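Tyrosyl-DNA phosphodiesterase 2 (PDB 4F1H) belongs to the endonuclease/exonuclease/phosphatase family, with a DNase I-like fold in which two beta-sheets pack together, and is bound here to nucleic acid and a magnesium ion. Local coordinates at residues B[3-8]-B[34-39]; B[57-62]-B[72-77]; B[144-149]-B[211-216]; B[171-176]-B[206-211]. One frame throughout, in Å; residues are numbered along the deposited sequence.

Interaction 1: residues B[3-8]-B[34-39]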
# COMPACT_ATOMS: atom_id res chain seq x y z
N LYS B 3 -13.87 -3.66 -28.99
CA LYS B 3 -13.53 -3.74 -27.57
C LYS B 3 -12.84 -5.04 -27.18
O LYS B 3 -13.37 -6.12 -27.41
CB LYS B 3 -14.75 -3.50 -26.67
CG LYS B 3 -15.19 -2.02 -26.64
CD LYS B 3 -16.30 -1.85 -25.62
CE LYS B 3 -17.13 -0.61 -25.91
NZ LYS B 3 -18.48 -0.74 -25.29
N LEU B 4 -11.68 -4.89 -26.55
CA LEU B 4 -10.94 -6.03 -26.02
C LEU B 4 -11.64 -6.52 -24.76
O LEU B 4 -12.06 -5.70 -23.93
CB LEU B 4 -9.53 -5.58 -25.64
CG LEU B 4 -8.63 -6.68 -25.08
CD1 LEU B 4 -8.28 -7.62 -26.19
CD2 LEU B 4 -7.38 -6.11 -24.44
N SER B 5 -11.77 -7.84 -24.61
CA SER B 5 -12.39 -8.37 -23.38
C SER B 5 -11.51 -9.42 -22.76
O SER B 5 -10.82 -10.17 -23.47
CB SER B 5 -13.77 -8.99 -23.65
OG SER B 5 -13.65 -10.06 -24.55
N ILE B 6 -11.54 -9.53 -21.43
CA ILE B 6 -10.71 -10.52 -20.75
C ILE B 6 -11.50 -11.17 -19.63
O ILE B 6 -12.48 -10.60 -19.16
CB ILE B 6 -9.42 -9.89 -20.13
CG1 ILE B 6 -9.77 -9.01 -18.92
CG2 ILE B 6 -8.63 -9.12 -21.18
CD1 ILE B 6 -8.55 -8.54 -18.14
N ILE B 7 -11.08 -12.37 -19.21
CA ILE B 7 -11.57 -12.96 -17.97
C ILE B 7 -10.32 -13.30 -17.18
O ILE B 7 -9.35 -13.73 -17.79
CB ILE B 7 -12.41 -14.21 -18.22
CG1 ILE B 7 -13.82 -13.78 -18.68
CG2 ILE B 7 -12.47 -15.14 -16.94
CD1 ILE B 7 -14.78 -14.93 -18.93
N SER B 8 -10.32 -13.09 -15.87
CA SER B 8 -9.21 -13.57 -15.03
C SER B 8 -9.85 -14.37 -13.90
O SER B 8 -10.86 -13.96 -13.30
CB SER B 8 -8.43 -12.39 -14.42
OG SER B 8 -7.33 -12.85 -13.61
N THR B 34 -17.01 -15.35 -24.34
CA THR B 34 -16.05 -15.38 -25.45
C THR B 34 -14.96 -14.31 -25.34
O THR B 34 -14.76 -13.49 -26.24
CB THR B 34 -16.76 -15.31 -26.85
OG1 THR B 34 -17.50 -14.08 -26.95
CG2 THR B 34 -17.66 -16.51 -27.02
N PRO B 35 -14.21 -14.34 -24.21
CA PRO B 35 -13.21 -13.30 -23.97
C PRO B 35 -12.07 -13.44 -24.97
O PRO B 35 -11.75 -14.57 -25.35
CB PRO B 35 -12.69 -13.63 -22.55
CG PRO B 35 -13.08 -15.11 -22.30
CD PRO B 35 -14.34 -15.31 -23.11
N ASP B 36 -11.48 -12.33 -25.38
CA ASP B 36 -10.24 -12.37 -26.19
C ASP B 36 -9.04 -13.00 -25.46
O ASP B 36 -8.23 -13.66 -26.10
CB ASP B 36 -9.89 -10.97 -26.65
CG ASP B 36 -11.04 -10.35 -27.44
OD1 ASP B 36 -11.60 -11.08 -28.30
OD2 ASP B 36 -11.40 -9.18 -27.17
N VAL B 37 -8.97 -12.80 -24.15
CA VAL B 37 -7.85 -13.31 -23.35
C VAL B 37 -8.41 -13.87 -22.06
O VAL B 37 -9.29 -13.26 -21.43
CB VAL B 37 -6.84 -12.20 -22.99
CG1 VAL B 37 -5.58 -12.79 -22.32
CG2 VAL B 37 -6.41 -11.40 -24.26
N VAL B 38 -7.89 -15.02 -21.65
CA VAL B 38 -8.24 -15.56 -20.33
C VAL B 38 -6.94 -15.70 -19.56
O VAL B 38 -5.97 -16.25 -20.07
CB VAL B 38 -8.90 -16.93 -20.41
CG1 VAL B 38 -9.51 -17.31 -19.05
CG2 VAL B 38 -9.99 -16.96 -21.50
N PHE B 39 -6.94 -15.20 -18.32
CA PHE B 39 -5.79 -15.32 -17.43
C PHE B 39 -6.26 -16.23 -16.30
O PHE B 39 -7.24 -15.91 -15.59
CB PHE B 39 -5.45 -13.94 -16.81
CG PHE B 39 -5.15 -12.85 -17.79
CD1 PHE B 39 -6.16 -12.06 -18.32
CD2 PHE B 39 -3.84 -12.55 -18.13
CE1 PHE B 39 -5.87 -11.00 -19.21
CE2 PHE B 39 -3.54 -11.47 -19.01
CZ PHE B 39 -4.54 -10.68 -19.51
O HOH W 1 -14.76 -9.66 -26.93
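A beta-alpha-beta unit, strand 4-10, helix 19-33 and strand 37-43, brings its two strands side by side here, with I6, I7 and S8 in parallel register with V37, V38 and F39. I7 is held through both of its backbone polar atoms: its N donates to V37 O (3.0 Å), and its O accepts from F39 N (2.9 Å) in a nearly straight bond of 167°. Further back, V37 N reaches S5 O at 3.3 Å. Before the strand proper, D36 takes over the pairing. Its OD2 accepts from S5 N (2.9 Å), approached on the anti side and 32° out of the carboxylate plane, while D36 N donates to S5 OG (3.2 Å). That hydroxyl lies between its own backbone N and carbonyl carbon (chi1 61°), which turns it to D36 N. The other carboxylate oxygen, OD1, forms a salt bridge with R78. On the face of I6, V37 and F39, I6 CB lies at the edge of the F39 ring and I6 CD1 is 3.8 Å from F39 CE1; on the other face I7 CD1 packs against P35 CG. Strand 243-249 borders 4-10 on its far side, placing this parallel pair inside one sheet of a DNase I-like two-sheet sandwich.

Interaction 2: residues B[57-62]-B[72-77]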
# COMPACT_ATOMS: atom_id res chain seq x y z
N SER B 57 -11.23 -22.90 -29.40
CA SER B 57 -11.04 -21.59 -29.98
C SER B 57 -9.81 -20.85 -29.42
O SER B 57 -9.49 -19.76 -29.89
CB SER B 57 -12.26 -20.71 -29.69
OG SER B 57 -13.38 -21.21 -30.38
N TYR B 58 -9.14 -21.47 -28.44
CA TYR B 58 -8.06 -20.80 -27.71
C TYR B 58 -6.70 -21.47 -27.88
O TYR B 58 -6.62 -22.71 -27.93
CB TYR B 58 -8.39 -20.70 -26.21
CG TYR B 58 -9.52 -19.74 -25.95
CD1 TYR B 58 -10.84 -20.18 -25.97
CD2 TYR B 58 -9.28 -18.38 -25.70
CE1 TYR B 58 -11.91 -19.27 -25.78
CE2 TYR B 58 -10.35 -17.48 -25.47
CZ TYR B 58 -11.64 -17.93 -25.53
OH TYR B 58 -12.67 -17.00 -25.31
N LEU B 59 -5.67 -20.63 -27.95
CA LEU B 59 -4.27 -21.02 -27.87
C LEU B 59 -3.86 -20.90 -26.39
O LEU B 59 -4.08 -19.83 -25.79
CB LEU B 59 -3.46 -20.06 -28.74
CG LEU B 59 -1.93 -20.13 -28.62
CD1 LEU B 59 -1.44 -21.52 -29.00
CD2 LEU B 59 -1.31 -19.03 -29.54
N PHE B 60 -3.23 -21.95 -25.84
CA PHE B 60 -2.94 -22.02 -24.39
C PHE B 60 -1.44 -21.85 -24.13
O PHE B 60 -0.61 -22.47 -24.81
CB PHE B 60 -3.30 -23.41 -23.88
CG PHE B 60 -4.76 -23.62 -23.61
CD1 PHE B 60 -5.66 -23.75 -24.66
CD2 PHE B 60 -5.21 -23.75 -22.30
CE1 PHE B 60 -7.02 -23.96 -24.41
CE2 PHE B 60 -6.58 -23.98 -22.05
CZ PHE B 60 -7.47 -24.07 -23.12
N PHE B 61 -1.08 -21.05 -23.11
CA PHE B 61 0.28 -21.00 -22.58
C PHE B 61 0.19 -21.31 -21.10
O PHE B 61 -0.67 -20.77 -20.42
CB PHE B 61 0.87 -19.62 -22.79
CG PHE B 61 1.12 -19.32 -24.23
CD1 PHE B 61 2.31 -19.75 -24.83
CD2 PHE B 61 0.12 -18.75 -25.02
CE1 PHE B 61 2.52 -19.55 -26.21
CE2 PHE B 61 0.32 -18.55 -26.40
CZ PHE B 61 1.52 -18.96 -26.99
N GLU B 62 1.07 -22.18 -20.61
CA GLU B 62 1.00 -22.61 -19.21
C GLU B 62 2.27 -22.20 -18.46
O GLU B 62 3.38 -22.19 -19.03
CB GLU B 62 0.79 -24.14 -19.15
CG GLU B 62 -0.55 -24.64 -19.79
CD GLU B 62 -0.60 -26.18 -20.03
OE1 GLU B 62 -1.18 -26.60 -21.08
OE2 GLU B 62 -0.09 -26.96 -19.18
N ILE B 72 -2.40 -18.53 -19.78
CA ILE B 72 -3.01 -17.49 -20.57
C ILE B 72 -3.62 -18.17 -21.80
O ILE B 72 -2.95 -18.95 -22.48
CB ILE B 72 -1.99 -16.41 -20.99
CG1 ILE B 72 -1.49 -15.63 -19.78
CG2 ILE B 72 -2.61 -15.44 -22.00
CD1 ILE B 72 -0.38 -14.61 -20.20
N MET B 73 -4.92 -17.92 -22.05
CA MET B 73 -5.59 -18.46 -23.25
C MET B 73 -5.85 -17.27 -24.15
O MET B 73 -6.34 -16.21 -23.70
CB MET B 73 -6.92 -19.11 -22.86
CG MET B 73 -6.73 -20.28 -21.92
SD MET B 73 -8.33 -20.83 -21.21
CE MET B 73 -9.28 -21.23 -22.71
N LEU B 74 -5.53 -17.43 -25.44
CA LEU B 74 -5.72 -16.37 -26.45
C LEU B 74 -6.76 -16.80 -27.49
O LEU B 74 -6.67 -17.89 -28.05
CB LEU B 74 -4.38 -16.11 -27.18
CG LEU B 74 -3.21 -15.76 -26.28
CD1 LEU B 74 -1.87 -15.62 -27.07
CD2 LEU B 74 -3.53 -14.52 -25.48
N ARG B 75 -7.77 -15.96 -27.75
CA ARG B 75 -8.77 -16.34 -28.75
C ARG B 75 -8.15 -16.21 -30.15
O ARG B 75 -7.88 -15.09 -30.59
CB ARG B 75 -9.99 -15.44 -28.65
CG ARG B 75 -11.21 -16.01 -29.46
CD ARG B 75 -12.57 -15.58 -28.87
NE ARG B 75 -13.66 -16.27 -29.58
CZ ARG B 75 -14.40 -17.27 -29.09
NH1 ARG B 75 -14.23 -17.71 -27.84
NH2 ARG B 75 -15.35 -17.83 -29.84
N LYS B 76 -7.98 -17.34 -30.84
CA LYS B 76 -7.21 -17.35 -32.08
C LYS B 76 -7.79 -16.45 -33.17
O LYS B 76 -7.04 -15.87 -33.97
CB LYS B 76 -7.06 -18.78 -32.59
CG LYS B 76 -6.22 -19.66 -31.67
CD LYS B 76 -6.05 -21.09 -32.22
CE LYS B 76 -7.16 -22.01 -31.81
NZ LYS B 76 -6.97 -23.38 -32.42
N SER B 77 -9.11 -16.30 -33.18
CA SER B 77 -9.73 -15.50 -34.23
C SER B 77 -9.56 -14.00 -34.02
O SER B 77 -9.78 -13.20 -34.94
CB SER B 77 -11.21 -15.84 -34.34
OG SER B 77 -11.90 -15.52 -33.13
O HOH W 2 -10.53 -18.58 -32.13
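M73 lies alongside F60, pointing the same way, and crosses Y58 at about a right angle. Its CG sits over one face of the F60 ring, 3.9 Å from the centroid, a CH-pi contact. The bend at chi3 (59°) turns the methyl back between the two rings, with M73 CE 3.4 Å from F60 CZ and 3.6 Å from Y58 CG. The sulfur meets both rings obliquely, making Met-aromatic contacts. R75, its CG anti to the backbone N and its chain extended to NE, runs obliquely past Y58 and sets its guanidinium 80° from the phenol ring. NH1 donates to Y58 OH (3.1 Å) almost in the guanidinium plane, and S57 CB lies over one face of the group. Y58 OH is also hydrogen-bonded to P35 O, in the turn just before strand 37-43. On the opposite face of the hairpin, L74 CD1 approaches F61 CE2 at 3.7 Å, obliquely to the ring. The antiparallel backbone carries paired bonds between L59 and L74 and between F61 and I72, and K76 N closes the open end of the hairpin on S57 O (3.0 Å). That carbonyl also accepts from a water, which in turn accepts from S77 N. The methionine chain and the two aromatic rings thus make one face of the hairpin largely apolar, whereas at its open end side-chain and water hydrogen bonds join the backbone pairing, and the arginine probably polarises the tyrosine hydroxyl that it shares with P35.

Interaction 3: residues B[144-149]-B[211-216]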
# COMPACT_ATOMS: atom_id res chain seq x y z
N ASP B 144 5.11 0.78 -27.37
CA ASP B 144 4.03 0.62 -28.32
C ASP B 144 3.00 -0.43 -27.91
O ASP B 144 2.09 -0.74 -28.69
CB ASP B 144 4.57 0.34 -29.73
CG ASP B 144 5.39 -0.94 -29.81
OD1 ASP B 144 5.84 -1.45 -28.76
OD2 ASP B 144 5.61 -1.42 -30.94
N ALA B 145 3.11 -0.95 -26.69
CA ALA B 145 2.15 -1.95 -26.21
C ALA B 145 1.23 -1.36 -25.16
O ALA B 145 1.66 -0.54 -24.33
CB ALA B 145 2.86 -3.19 -25.62
N ILE B 146 -0.03 -1.81 -25.19
CA ILE B 146 -0.95 -1.67 -24.05
C ILE B 146 -0.59 -2.84 -23.12
O ILE B 146 -0.51 -3.98 -23.60
CB ILE B 146 -2.39 -1.83 -24.52
CG1 ILE B 146 -2.75 -0.68 -25.47
CG2 ILE B 146 -3.37 -1.85 -23.32
CD1 ILE B 146 -4.05 -0.94 -26.25
N VAL B 147 -0.35 -2.56 -21.84
CA VAL B 147 -0.10 -3.60 -20.84
C VAL B 147 -1.36 -3.94 -20.05
O VAL B 147 -2.01 -3.06 -19.50
CB VAL B 147 1.00 -3.16 -19.84
CG1 VAL B 147 1.32 -4.27 -18.86
CG2 VAL B 147 2.23 -2.76 -20.61
N ILE B 148 -1.68 -5.23 -19.96
CA ILE B 148 -2.75 -5.69 -19.06
C ILE B 148 -2.18 -6.79 -18.19
O ILE B 148 -1.76 -7.84 -18.71
CB ILE B 148 -3.93 -6.24 -19.85
CG1 ILE B 148 -4.53 -5.12 -20.72
CG2 ILE B 148 -5.00 -6.83 -18.87
CD1 ILE B 148 -5.75 -5.60 -21.51
N PHE B 149 -2.07 -6.54 -16.89
CA PHE B 149 -1.77 -7.59 -15.95
C PHE B 149 -3.09 -7.99 -15.31
O PHE B 149 -3.85 -7.11 -14.86
CB PHE B 149 -0.78 -7.12 -14.85
CG PHE B 149 -0.66 -8.11 -13.73
CD1 PHE B 149 -1.57 -8.07 -12.66
CD2 PHE B 149 0.31 -9.09 -13.75
CE1 PHE B 149 -1.52 -9.04 -11.65
CE2 PHE B 149 0.39 -10.04 -12.69
CZ PHE B 149 -0.52 -9.99 -11.67
N ARG B 211 -1.83 -0.33 -18.35
CA ARG B 211 -0.99 0.79 -18.80
C ARG B 211 -1.23 1.01 -20.29
O ARG B 211 -1.32 0.04 -21.07
CB ARG B 211 0.50 0.50 -18.54
CG ARG B 211 1.38 1.74 -18.75
CD ARG B 211 2.78 1.33 -19.17
NE ARG B 211 2.79 0.99 -20.58
CZ ARG B 211 3.87 0.56 -21.24
NH1 ARG B 211 3.78 0.31 -22.53
NH2 ARG B 211 5.01 0.38 -20.60
N SER B 212 -1.39 2.27 -20.71
CA SER B 212 -1.55 2.54 -22.14
C SER B 212 -0.23 2.44 -22.89
O SER B 212 0.84 2.36 -22.30
CB SER B 212 -2.14 3.94 -22.38
OG SER B 212 -3.35 4.10 -21.67
N ALA B 213 -0.34 2.44 -24.22
CA ALA B 213 0.82 2.55 -25.10
C ALA B 213 0.98 4.04 -25.34
O ALA B 213 -0.03 4.74 -25.49
CB ALA B 213 0.52 1.88 -26.44
N LYS B 214 2.23 4.53 -25.37
CA LYS B 214 2.52 5.91 -25.81
C LYS B 214 2.18 6.20 -27.28
O LYS B 214 1.94 7.35 -27.66
CB LYS B 214 4.00 6.23 -25.63
CG LYS B 214 4.54 5.95 -24.25
CD LYS B 214 4.20 7.07 -23.29
CE LYS B 214 5.00 6.93 -22.00
NZ LYS B 214 4.76 8.04 -21.03
N THR B 215 2.17 5.14 -28.10
CA THR B 215 2.00 5.26 -29.55
C THR B 215 0.54 5.30 -30.01
O THR B 215 0.26 5.37 -31.21
CB THR B 215 2.71 4.08 -30.26
OG1 THR B 215 2.11 2.84 -29.85
CG2 THR B 215 4.19 4.07 -29.90
N ALA B 216 -0.38 5.25 -29.05
CA ALA B 216 -1.81 5.18 -29.35
C ALA B 216 -2.57 6.05 -28.35
O ALA B 216 -2.01 6.44 -27.32
CB ALA B 216 -2.27 3.72 -29.28
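R211 folds its side chain back along strand 145-150 and lays one face of its guanidinium on V147, whose CG2 stands 3.7 Å above the plane and over its centre. NH1 donates to A145 O (2.9 Å), which lies about 20° out of the guanidinium plane, and the N-H...O angle is only 140°. The bend at chi3 (79°) makes this possible by turning the group back toward A145. NE is used as well, donating to S212 O (2.9 Å) in the same segment, so two of its nitrogens, NH1 and NE, are held while the valine methyl covers a face. Beneath the side chains, V147 and R211 form an antiparallel hydrogen-bonded pair: V147 N donates to R211 O (2.9 Å), and R211 N to V147 O (3.0 Å), on a lone pair. This is the end of the pairing between strands 145-150 and 202-211, in one of the two sheets of the DNase I-like fold. Beyond it the chain leaves the sheet and enters a type I turn, A213 to A216. The methyl of A213 rests 3.4 Å from A145 O, and T215 OG1 lies 3.3 Å from D144 CA. Farther out, A141 O accepts from R211 NH2 and P142 O from NH1, which ties the arginine to the chain following helix 124-140. S212 OG is hydrogen-bonded to V219 N, and the carboxylate of D144 forms a salt bridge with K109.

Interaction 4: residues B[171-176]-B[206-211]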
# COMPACT_ATOMS: atom_id res chain seq x y z
N CYS B 171 -2.97 1.97 -13.74
CA CYS B 171 -4.12 2.04 -12.85
C CYS B 171 -4.60 0.66 -12.49
O CYS B 171 -4.31 -0.32 -13.19
CB CYS B 171 -5.26 2.83 -13.48
SG CYS B 171 -6.04 2.04 -14.90
N ASP B 172 -5.35 0.59 -11.40
CA ASP B 172 -6.06 -0.63 -11.05
C ASP B 172 -7.46 -0.43 -11.65
O ASP B 172 -8.14 0.57 -11.34
CB ASP B 172 -6.07 -0.73 -9.51
CG ASP B 172 -6.97 -1.85 -8.98
OD1 ASP B 172 -8.11 -1.99 -9.48
OD2 ASP B 172 -6.51 -2.54 -8.04
N VAL B 173 -7.92 -1.36 -12.49
CA VAL B 173 -9.18 -1.16 -13.23
C VAL B 173 -10.40 -0.96 -12.31
O VAL B 173 -11.27 -0.10 -12.58
CB VAL B 173 -9.42 -2.31 -14.26
CG1 VAL B 173 -10.79 -2.23 -14.89
CG2 VAL B 173 -8.32 -2.28 -15.33
N TRP B 174 -10.48 -1.73 -11.22
CA TRP B 174 -11.60 -1.57 -10.32
C TRP B 174 -11.62 -0.15 -9.75
O TRP B 174 -12.70 0.45 -9.63
CB TRP B 174 -11.55 -2.61 -9.20
CG TRP B 174 -12.61 -2.41 -8.19
CD1 TRP B 174 -13.93 -2.77 -8.32
CD2 TRP B 174 -12.47 -1.85 -6.87
NE1 TRP B 174 -14.61 -2.47 -7.16
CE2 TRP B 174 -13.75 -1.90 -6.27
CE3 TRP B 174 -11.40 -1.32 -6.15
CZ2 TRP B 174 -13.99 -1.40 -4.97
CZ3 TRP B 174 -11.62 -0.83 -4.86
CH2 TRP B 174 -12.91 -0.88 -4.28
N GLU B 175 -10.46 0.38 -9.37
CA GLU B 175 -10.40 1.77 -8.86
C GLU B 175 -10.81 2.75 -9.95
O GLU B 175 -11.62 3.66 -9.73
CB GLU B 175 -8.98 2.10 -8.38
CG GLU B 175 -8.56 1.26 -7.20
CD GLU B 175 -7.17 1.60 -6.69
OE1 GLU B 175 -6.39 2.27 -7.41
OE2 GLU B 175 -6.87 1.19 -5.55
N GLN B 176 -10.25 2.55 -11.13
CA GLN B 176 -10.49 3.45 -12.26
C GLN B 176 -11.97 3.48 -12.63
O GLN B 176 -12.51 4.52 -13.05
CB GLN B 176 -9.62 3.02 -13.45
CG GLN B 176 -9.59 3.99 -14.62
CD GLN B 176 -8.84 5.27 -14.28
OE1 GLN B 176 -7.97 5.29 -13.41
NE2 GLN B 176 -9.17 6.35 -14.98
N ASP B 206 -8.12 -10.54 -6.51
CA ASP B 206 -7.98 -10.61 -7.95
C ASP B 206 -8.07 -9.20 -8.47
O ASP B 206 -9.05 -8.49 -8.20
CB ASP B 206 -9.11 -11.49 -8.47
CG ASP B 206 -8.99 -12.90 -7.88
OD1 ASP B 206 -8.13 -13.68 -8.39
OD2 ASP B 206 -9.65 -13.21 -6.86
N ARG B 207 -7.02 -8.79 -9.20
CA ARG B 207 -6.89 -7.41 -9.65
C ARG B 207 -6.34 -7.33 -11.05
O ARG B 207 -5.64 -8.24 -11.49
CB ARG B 207 -5.97 -6.58 -8.71
CG ARG B 207 -6.34 -6.66 -7.22
CD ARG B 207 -5.51 -5.69 -6.37
NE ARG B 207 -5.99 -5.80 -5.00
CZ ARG B 207 -5.80 -4.90 -4.03
NH1 ARG B 207 -5.09 -3.79 -4.24
NH2 ARG B 207 -6.33 -5.13 -2.82
N ILE B 208 -6.68 -6.24 -11.73
CA ILE B 208 -6.21 -5.98 -13.10
C ILE B 208 -5.49 -4.65 -13.10
O ILE B 208 -6.06 -3.63 -12.62
CB ILE B 208 -7.39 -5.85 -14.08
CG1 ILE B 208 -8.28 -7.09 -13.99
CG2 ILE B 208 -6.90 -5.60 -15.50
CD1 ILE B 208 -9.62 -6.91 -14.73
N PHE B 209 -4.27 -4.63 -13.64
CA PHE B 209 -3.46 -3.39 -13.80
C PHE B 209 -3.36 -3.08 -15.28
O PHE B 209 -3.16 -3.98 -16.11
CB PHE B 209 -2.06 -3.57 -13.17
CG PHE B 209 -2.08 -3.88 -11.69
CD1 PHE B 209 -3.05 -3.33 -10.84
CD2 PHE B 209 -1.15 -4.77 -11.15
CE1 PHE B 209 -3.06 -3.64 -9.48
CE2 PHE B 209 -1.14 -5.07 -9.79
CZ PHE B 209 -2.12 -4.52 -8.96
N LEU B 210 -3.52 -1.80 -15.63
CA LEU B 210 -3.58 -1.37 -17.02
C LEU B 210 -2.60 -0.24 -17.26
O LEU B 210 -2.51 0.69 -16.46
CB LEU B 210 -5.01 -0.92 -17.36
CG LEU B 210 -5.18 -0.20 -18.71
CD1 LEU B 210 -4.95 -1.19 -19.88
CD2 LEU B 210 -6.57 0.45 -18.82
N ARG B 211 -1.83 -0.33 -18.35
CA ARG B 211 -0.99 0.79 -18.80
C ARG B 211 -1.23 1.01 -20.29
O ARG B 211 -1.32 0.04 -21.07
CB ARG B 211 0.50 0.50 -18.54
CG ARG B 211 1.38 1.74 -18.75
CD ARG B 211 2.78 1.33 -19.17
NE ARG B 211 2.79 0.99 -20.58
CZ ARG B 211 3.87 0.56 -21.24
NH1 ARG B 211 3.78 0.31 -22.53
NH2 ARG B 211 5.01 0.38 -20.60
O HOH W 3 -8.73 -4.56 -10.39
O HOH W 4 -4.46 -2.29 -6.61
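V173 packs closely on I208 where strand 170-172 of this DNase I-like fold pairs antiparallel with strand 202-211 and passes directly into helix 173-176. The CG2 methyls of V173 and I208 meet at 3.6 Å, and V173 CG2 also touches L210 CB. The backbone supports this side with two bonds between C171 and L210, a hydrogen-bonded pair, and a third from V173 N to I208 O (2.9 Å, 166°), made by the first residue of the helix. C171 SG adds a looser apolar contact with L210 CB at 4.0 Å. Around D172 the contact is instead hydrated. Its side chain caps the helix: OD1 accepts weakly from the N atoms of W174 and E175, and takes a shorter bond from a water (2.8 Å) that accepts from I208 N in turn. A second water donates to OD2 and accepts from R207 NH1 (2.9 Å), bridging two groups that do not bond directly. The carboxylate is turned 64° from the guanidinium, and OD2 lies well out of that plane, so any attraction between them is probably through charge alone. Outside the two segments, OD2 forms a salt bridge with R204, R207 NE donates to R204 O, and R207 NH2 forms a salt bridge with D157. With CG anti to the backbone N (chi1 171°), the D172 carboxylate also reaches the neighbouring ring, where OD2 lies at the edge of F209, 3.9 Å from CE1.

From the N terminus, interaction 1 closes first, around helix 19-33, pairing the two parallel strands of a beta-alpha-beta unit. Interaction 2 follows in series as a short hairpin at the border of the same sheet; V38 O and M73 N join the two. Interaction 3 then closes a long excursion from strand 145-150 to the end of strand 202-211, and interaction 4 lies wholly within that excursion. The two share R211, and F149 O meets F209 N in the second sheet. The sheets come together where L4, I6 and F39 of interaction 1 pack on I148 of 144-149 and I6 meets I208 of 206-211; interaction 2 touches neither interaction 3 nor interaction 4.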